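Local coordinates for proabylysin (Pyrococcus abyssi, PDB 4JIU), which is the zymogen of a small zinc metallopeptidase of the minigluzincin type and probably hydrolyses peptide bonds once activated, at residues L47-E50 against E51-F55; R78-E81 against K82-G86; G86-A89 against K90-D94. The protein carries 1 engineered substitution. All blocks are in the same frame, centred on the assembly; numbering follows the deposited sequence. Where two conformers were deposited one is given.

Overall arrangement
Three local contacts follow one another along the chain and mark helix ends in this single compact subunit. Contact 1 forms the start of helix 51-67, which carries the zinc ligands His-60 and His-64; contact 2 ends helix 74-80, and contact 3, which shares Gly-86 with it, starts helix 88-100. Centres of contacts 2 and 3 lie about 10 Å apart, those of 1 and 3 about 14 Å, those of 1 and 2 about 17 Å. Glu-52 ties contact 1 to contact 3 by a salt bridge to Arg-88, Phe-55 packs on Val-83 and Phe-84, and Val-80 meets Ala-89. Thus loop 82-86 and helix 88-100 pack on the metal-bearing helix, and helix 74-80 meets helix 88-100.

Contact 1: L47-E50 against E51-F55; sequences LNLE and EEEMF
The carbonyl oxygen Glu-50 O receives the amide Met-54 N at 2.9 Å, the bond that opens helix 51-67. Glu-50 is the N-cap, and its own amide is taken up three residues on: Glu-50 N donates to Glu-53 OE1 at 3.1 Å, reaching the carboxylate from above its plane, 45° out. The Glu-53 side chain turns back to that amide because its CG lies beside its own backbone N (chi1 -62°) and the chain then runs extended. This is one of two deposited conformers of Glu-53, so the bond may be held part of the time. Glu-50 and Glu-53 run side by side in the same direction, and Glu-50 CG rests 3.5 Å from Glu-53 OE1. Bent at chi2, Glu-50 directs its carboxylate to a water, which donates a hydrogen bond to Glu-50 OE2 (3.1 Å) and accepts one from Glu-51 N (3.0 Å). The helix start probably eases the nearness of the two negative charges. Leu-49 CD2 comes to 3.5 Å of Glu-53 OE1, crossing that side chain at about a right angle, while Leu-49 CB packs on Met-54 CG at 3.8 Å in one of two conformers of Met-54. Lys-99 also touches Leu-49, and Leu-5 touches Met-54. An N3 carboxylate bound to the N-cap amide, one half of a capping box, together with the hydrophobic staple of Leu-49 and Met-54, is characteristic of a helix N-terminus, here that of the zinc-binding helix.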
loop_
_atom_site.group_PDB
_atom_site.type_symbol
_atom_site.label_atom_id
_atom_site.label_comp_id
_atom_site.label_asym_id
_atom_site.label_seq_id
_atom_site.Cartn_x
_atom_site.Cartn_y
_atom_site.Cartn_z
ATOM N N LEU A 47 -10.606 3.977 -3.223
ATOM C CA LEU A 47 -10.852 3.880 -4.670
ATOM C C LEU A 47 -11.142 5.226 -5.277
ATOM O O LEU A 47 -11.169 5.383 -6.500
ATOM C CB LEU A 47 -11.972 2.860 -4.986
ATOM C CG LEU A 47 -11.707 1.404 -4.586
ATOM C CD1 LEU A 47 -12.940 0.566 -4.904
ATOM C CD2 LEU A 47 -10.457 0.809 -5.231
ATOM N N ASN A 48 -11.348 6.248 -4.397
ATOM C CA ASN A 48 -11.560 7.604 -4.831
ATOM C C ASN A 48 -10.346 8.512 -4.640
ATOM O O ASN A 48 -10.411 9.746 -4.845
ATOM C CB ASN A 48 -12.742 8.242 -4.064
ATOM C CG ASN A 48 -14.062 7.532 -4.267
ATOM O OD1 ASN A 48 -14.380 7.082 -5.376
ATOM N ND2 ASN A 48 -14.811 7.398 -3.181
ATOM N N LEU A 49 -9.211 7.996 -4.227
ATOM C CA LEU A 49 -7.965 8.771 -4.128
ATOM C C LEU A 49 -7.361 9.053 -5.482
ATOM O O LEU A 49 -7.730 8.410 -6.484
ATOM C CB LEU A 49 -6.972 8.029 -3.246
ATOM C CG LEU A 49 -7.262 7.933 -1.756
ATOM C CD1 LEU A 49 -6.310 6.923 -1.141
ATOM C CD2 LEU A 49 -7.204 9.306 -1.141
ATOM N N GLU A 50 -6.426 10.010 -5.571
ATOM C CA GLU A 50 -5.678 10.191 -6.807
ATOM C C GLU A 50 -4.804 8.947 -7.092
ATOM O O GLU A 50 -4.476 8.206 -6.199
ATOM C CB GLU A 50 -4.776 11.408 -6.767
ATOM C CG GLU A 50 -5.159 12.768 -6.245
ATOM C CD GLU A 50 -5.954 13.566 -7.267
ATOM O OE1 GLU A 50 -6.218 14.748 -6.996
ATOM O OE2 GLU A 50 -6.278 12.918 -8.284
ATOM N N GLU A 51 -4.411 8.764 -8.357
ATOM C CA GLU A 51 -3.668 7.553 -8.712
ATOM C C GLU A 51 -2.393 7.405 -7.910
ATOM O O GLU A 51 -2.083 6.289 -7.524
ATOM C CB GLU A 51 -3.314 7.463 -10.216
ATOM C CG GLU A 51 -4.428 7.061 -11.094
ATOM C CD GLU A 51 -4.109 6.883 -12.563
ATOM O OE1 GLU A 51 -3.298 7.669 -13.102
ATOM O OE2 GLU A 51 -4.713 5.938 -13.130
ATOM N N GLU A 52 -1.609 8.487 -7.718
ATOM C CA GLU A 52 -0.353 8.312 -6.996
ATOM C C GLU A 52 -0.609 7.890 -5.569
ATOM O O GLU A 52 0.183 7.144 -4.989
ATOM C CB GLU A 52 0.470 9.636 -7.061
ATOM C CG GLU A 52 1.809 9.549 -6.367
ATOM C CD GLU A 52 2.735 10.752 -6.358
ATOM O OE1 GLU A 52 4.004 10.623 -6.107
ATOM O OE2 GLU A 52 2.178 11.869 -6.533
ATOM N N GLU A 53 -1.679 8.401 -4.942
ATOM C CA GLU A 53 -2.029 8.039 -3.579
ATOM C C GLU A 53 -2.491 6.577 -3.499
ATOM O O GLU A 53 -2.099 5.880 -2.595
ATOM C CB GLU A 53 -3.081 8.975 -3.018
ATOM C CG GLU A 53 -2.695 10.411 -2.908
ATOM C CD GLU A 53 -3.798 11.448 -2.938
ATOM O OE1 GLU A 53 -4.986 11.134 -3.118
ATOM O OE2 GLU A 53 -3.388 12.631 -2.794
ATOM N N MET A 54 -3.325 6.162 -4.447
ATOM C CA MET A 54 -3.704 4.727 -4.487
ATOM C C MET A 54 -2.475 3.846 -4.673
ATOM O O MET A 54 -2.338 2.803 -4.045
ATOM C CB MET A 54 -4.680 4.485 -5.647
ATOM C CG MET A 54 -6.038 5.073 -5.465
ATOM S SD MET A 54 -7.221 4.584 -6.756
ATOM C CE MET A 54 -7.093 6.026 -7.799
ATOM N N PHE A 55 -1.611 4.264 -5.602
ATOM C CA PHE A 55 -0.402 3.494 -5.860
ATOM C C PHE A 55 0.464 3.434 -4.595
ATOM O O PHE A 55 1.042 2.392 -4.302
ATOM C CB PHE A 55 0.384 4.097 -7.030
ATOM C CG PHE A 55 1.375 3.143 -7.648
ATOM C CD1 PHE A 55 0.957 1.919 -8.181
ATOM C CD2 PHE A 55 2.729 3.485 -7.704
ATOM C CE1 PHE A 55 1.848 1.084 -8.780
ATOM C CE2 PHE A 55 3.623 2.613 -8.352
ATOM C CZ PHE A 55 3.172 1.429 -8.866
HETATM O O HOH W 1 -5.543 10.702 -10.309
#

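Contact 2: R78-E81 against K82-G86; sequences REVE and KVFPG
Helix 74-80 ends here, and the chain turns out of it into the loop that leads to helix 88-100. At this C-terminal end one carbonyl does double duty: Val-80 O accepts Phe-84 N at 2.9 Å with a nearly straight N-H (177°), and Val-83 N at 3.0 Å from above the carbonyl plane. The turn is tightened by Lys-82 N, which donates to Glu-79 O, also from well above the carbonyl plane. Outside the backbone, Glu-79 and Lys-82 lie side by side and point the same way. Lys-82 is fully extended beyond CG, whereas Glu-79 folds at chi2 (-62°), which brings Glu-79 OE1 to 2.7 Å from Lys-82 NZ in a salt bridge on the syn side, somewhat out of the carboxylate plane. A water joins the same pair, donating to Glu-79 OE2 and accepting from Lys-82 NZ. Lys-66 forms a second salt bridge to Glu-79 OE2; a carboxylate between two lysines is likely to stay ionised. On the inner side, Val-80 CG1 touches Phe-84 CD1 at 4.2 Å, with the zinc ion about 8 Å from the Val-80 side chain, and Tyr-56 makes a T-shaped stack with the Phe-84 ring. Val-83 CG1 lies over one face of that ring, offset toward the rim. Facing outward, Glu-81 OE1 accepts a hydrogen bond from a water at 3.0 Å, and this water also donates to Gly-86 O at 2.8 Å.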
loop_
_atom_site.group_PDB
_atom_site.type_symbol
_atom_site.label_atom_id
_atom_site.label_comp_id
_atom_site.label_asym_id
_atom_site.label_seq_id
_atom_site.Cartn_x
_atom_site.Cartn_y
_atom_site.Cartn_z
ATOM N N ARG A 78 13.106 0.450 2.007
ATOM C CA ARG A 78 13.826 0.222 0.760
ATOM C C ARG A 78 12.898 -0.235 -0.376
ATOM O O ARG A 78 13.067 0.189 -1.516
ATOM C CB ARG A 78 14.900 -0.833 0.967
ATOM C CG ARG A 78 15.679 -1.405 -0.160
ATOM C CD ARG A 78 16.966 -2.102 0.265
ATOM N NE ARG A 78 16.826 -3.528 0.566
ATOM C CZ ARG A 78 17.023 -4.183 1.700
ATOM N NH1 ARG A 78 17.394 -3.572 2.832
ATOM N NH2 ARG A 78 16.846 -5.506 1.777
ATOM N N GLU A 79 11.908 -1.062 -0.040
ATOM C CA GLU A 79 10.971 -1.482 -1.085
ATOM C C GLU A 79 10.148 -0.281 -1.548
ATOM O O GLU A 79 9.942 -0.058 -2.734
ATOM C CB GLU A 79 10.049 -2.577 -0.568
ATOM C CG GLU A 79 10.768 -3.851 -0.188
ATOM C CD GLU A 79 11.480 -4.493 -1.355
ATOM O OE1 GLU A 79 11.153 -4.249 -2.540
ATOM O OE2 GLU A 79 12.339 -5.370 -1.072
ATOM N N VAL A 80 9.589 0.487 -0.610
ATOM C CA VAL A 80 8.784 1.679 -0.950
ATOM C C VAL A 80 9.551 2.636 -1.839
ATOM O O VAL A 80 8.998 3.196 -2.801
ATOM C CB VAL A 80 8.290 2.356 0.349
ATOM C CG1 VAL A 80 7.638 3.677 0.041
ATOM C CG2 VAL A 80 7.372 1.453 1.147
ATOM N N GLU A 81 10.843 2.761 -1.548
ATOM C CA GLU A 81 11.703 3.696 -2.269
ATOM C C GLU A 81 12.073 3.252 -3.670
ATOM O O GLU A 81 12.661 4.011 -4.419
ATOM C CB GLU A 81 12.936 4.013 -1.401
ATOM C CG GLU A 81 12.547 4.885 -0.198
ATOM C CD GLU A 81 13.603 5.020 0.848
ATOM O OE1 GLU A 81 13.253 5.428 1.981
ATOM O OE2 GLU A 81 14.778 4.717 0.569
ATOM N N LYS A 82 11.663 2.049 -4.071
ATOM C CA LYS A 82 11.728 1.690 -5.498
ATOM C C LYS A 82 10.764 2.516 -6.335
ATOM O O LYS A 82 10.951 2.587 -7.564
ATOM C CB LYS A 82 11.473 0.171 -5.693
ATOM C CG LYS A 82 12.561 -0.642 -5.017
ATOM C CD LYS A 82 12.227 -2.123 -5.101
ATOM C CE LYS A 82 13.320 -2.996 -4.560
ATOM N NZ LYS A 82 12.920 -4.422 -4.612
ATOM N N VAL A 83 9.797 3.163 -5.712
ATOM C CA VAL A 83 8.847 4.029 -6.379
ATOM C C VAL A 83 8.926 5.456 -5.803
ATOM O O VAL A 83 9.005 6.371 -6.611
ATOM C CB VAL A 83 7.391 3.525 -6.224
ATOM C CG1 VAL A 83 6.428 4.520 -6.819
ATOM C CG2 VAL A 83 7.281 2.179 -6.900
ATOM N N PHE A 84 8.885 5.586 -4.474
ATOM C CA PHE A 84 8.740 6.896 -3.837
ATOM C C PHE A 84 10.066 7.299 -3.206
ATOM O O PHE A 84 10.411 6.750 -2.151
ATOM C CB PHE A 84 7.648 6.822 -2.780
ATOM C CG PHE A 84 6.298 6.501 -3.384
ATOM C CD1 PHE A 84 5.829 5.194 -3.438
ATOM C CD2 PHE A 84 5.497 7.473 -3.932
ATOM C CE1 PHE A 84 4.631 4.855 -4.013
ATOM C CE2 PHE A 84 4.275 7.204 -4.496
ATOM C CZ PHE A 84 3.851 5.869 -4.549
ATOM N N PRO A 85 10.864 8.160 -3.823
ATOM C CA PRO A 85 12.208 8.455 -3.321
ATOM C C PRO A 85 12.202 9.419 -2.168
ATOM O O PRO A 85 11.380 10.324 -2.092
ATOM C CB PRO A 85 12.890 9.087 -4.562
ATOM C CG PRO A 85 11.769 9.801 -5.295
ATOM C CD PRO A 85 10.559 8.906 -5.071
ATOM N N GLY A 86 13.143 9.272 -1.251
ATOM C CA GLY A 86 13.443 10.347 -0.326
ATOM C C GLY A 86 12.279 10.653 0.569
ATOM O O GLY A 86 11.725 9.822 1.278
HETATM O O HOH W 2 14.887 -5.694 -2.888
HETATM O O HOH W 3 15.167 7.153 -1.822
HETATM O O HOH W 4 13.570 8.308 2.815
#

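Contact 3: G86-A89 against K90-D94; sequences GERA and KEIED
Arg-88 and Ile-92, one turn apart in the opening turns of helix 88-100, set their side chains obliquely across each other. Ile-92 CD1 sits over one face of the guanidinium, 3.7 Å from Arg-88 NE. Arg-88 gets there by a first torsion that carries CG opposite its backbone N (chi1 -172°) and a bend at chi2, which lays the flat group over the isoleucine; Glu-52 of helix 51-67 then holds it by a salt bridge to Arg-88 NE. Glu-91 puts its aliphatic part by the same group, with CG 4.4 Å from Arg-88 NH1, and its carboxylate goes to Arg-95. Beneath the side chains, Ile-92 N donates to Arg-88 O at 3.0 Å and Glu-93 N to Ala-89 O at 2.9 Å, the regular helical pattern. Ala-89 itself packs on Trp-77 and Val-80 of helix 74-80. Glu-93 extends beyond CG toward the zinc site, touching His-60, and its two oxygens are divided between Tyr-56 OH, bonded to OE1, and Lys-90 NZ, 2.6 Å from Glu-93 OE2 in a salt bridge on the syn side but 32° out of the carboxylate plane. With an alanine at Glu-93, Lys-90 would probably lose its charge mate and Tyr-56 its hydrogen-bond partner, leaving a gap beside His-60. At the start of the helix a water donates to Gly-86 O at 2.9 Å and accepts from Lys-90 N at 3.1 Å.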
loop_
_atom_site.group_PDB
_atom_site.type_symbol
_atom_site.label_atom_id
_atom_site.label_comp_id
_atom_site.label_asym_id
_atom_site.label_seq_id
_atom_site.Cartn_x
_atom_site.Cartn_y
_atom_site.Cartn_z
ATOM N N GLY A 86 13.143 9.272 -1.251
ATOM C CA GLY A 86 13.443 10.347 -0.326
ATOM C C GLY A 86 12.279 10.653 0.569
ATOM O O GLY A 86 11.725 9.822 1.278
ATOM N N GLU A 87 11.898 11.927 0.597
ATOM C CA GLU A 87 10.819 12.417 1.401
ATOM C C GLU A 87 9.442 12.179 0.800
ATOM O O GLU A 87 8.423 12.559 1.412
ATOM C CB GLU A 87 11.055 13.901 1.739
ATOM C CG GLU A 87 12.377 14.083 2.508
ATOM C CD GLU A 87 12.970 15.429 2.128
ATOM O OE1 GLU A 87 12.612 15.841 0.988
ATOM O OE2 GLU A 87 13.754 16.030 2.885
ATOM N N ARG A 88 9.365 11.559 -0.353
ATOM C CA ARG A 88 8.046 11.498 -1.059
ATOM C C ARG A 88 7.047 10.605 -0.345
ATOM O O ARG A 88 5.875 10.973 -0.331
ATOM C CB ARG A 88 8.260 11.026 -2.507
ATOM C CG ARG A 88 7.009 11.101 -3.373
ATOM C CD ARG A 88 6.545 12.527 -3.529
ATOM N NE ARG A 88 5.571 12.689 -4.600
ATOM C CZ ARG A 88 5.188 13.852 -5.020
ATOM N NH1 ARG A 88 5.698 14.961 -4.506
ATOM N NH2 ARG A 88 4.293 13.928 -5.961
ATOM N N ALA A 89 7.439 9.462 0.233
ATOM C CA ALA A 89 6.414 8.640 0.886
ATOM C C ALA A 89 5.709 9.373 1.985
ATOM O O ALA A 89 4.495 9.295 2.149
ATOM C CB ALA A 89 7.077 7.401 1.518
ATOM N N LYS A 90 6.449 10.128 2.802
ATOM C CA LYS A 90 5.796 10.844 3.893
ATOM C C LYS A 90 4.922 11.947 3.338
ATOM O O LYS A 90 3.885 12.218 3.933
ATOM C CB LYS A 90 6.851 11.351 4.873
ATOM C CG LYS A 90 7.366 10.258 5.823
ATOM C CD LYS A 90 6.294 9.792 6.826
ATOM C CE LYS A 90 6.512 8.348 7.265
ATOM N NZ LYS A 90 5.358 7.775 8.015
ATOM N N GLU A 91 5.285 12.600 2.260
ATOM C CA GLU A 91 4.463 13.628 1.617
ATOM C C GLU A 91 3.121 13.015 1.156
ATOM O O GLU A 91 2.030 13.563 1.367
ATOM C CB GLU A 91 5.160 14.276 0.450
ATOM C CG GLU A 91 4.370 15.281 -0.342
ATOM C CD GLU A 91 3.728 16.389 0.459
ATOM O OE1 GLU A 91 4.361 16.802 1.465
ATOM O OE2 GLU A 91 2.612 16.804 0.028
ATOM N N ILE A 92 3.179 11.863 0.509
ATOM C CA ILE A 92 1.946 11.228 0.033
ATOM C C ILE A 92 1.135 10.746 1.223
ATOM O O ILE A 92 -0.096 10.860 1.235
ATOM C CB ILE A 92 2.271 10.148 -0.992
ATOM C CG1 ILE A 92 2.968 10.717 -2.221
ATOM C CG2 ILE A 92 1.012 9.377 -1.357
ATOM C CD1 ILE A 92 2.333 11.900 -2.935
ATOM N N GLU A 93 1.739 10.136 2.230
ATOM C CA GLU A 93 1.011 9.798 3.430
ATOM C C GLU A 93 0.287 10.991 4.037
ATOM O O GLU A 93 -0.851 10.862 4.458
ATOM C CB GLU A 93 1.951 9.218 4.482
ATOM C CG GLU A 93 2.369 7.810 4.200
ATOM C CD GLU A 93 3.140 7.187 5.346
ATOM O OE1 GLU A 93 3.703 6.124 5.083
ATOM O OE2 GLU A 93 3.225 7.667 6.500
ATOM N N ASP A 94 0.934 12.111 4.047
ATOM C CA ASP A 94 0.311 13.318 4.594
ATOM C C ASP A 94 -0.908 13.690 3.777
ATOM O O ASP A 94 -1.932 14.115 4.323
ATOM C CB ASP A 94 1.327 14.460 4.625
ATOM C CG ASP A 94 2.371 14.384 5.718
ATOM O OD1 ASP A 94 2.206 13.544 6.640
ATOM O OD2 ASP A 94 3.395 15.109 5.742
HETATM O O HOH W 5 9.495 9.788 3.119
#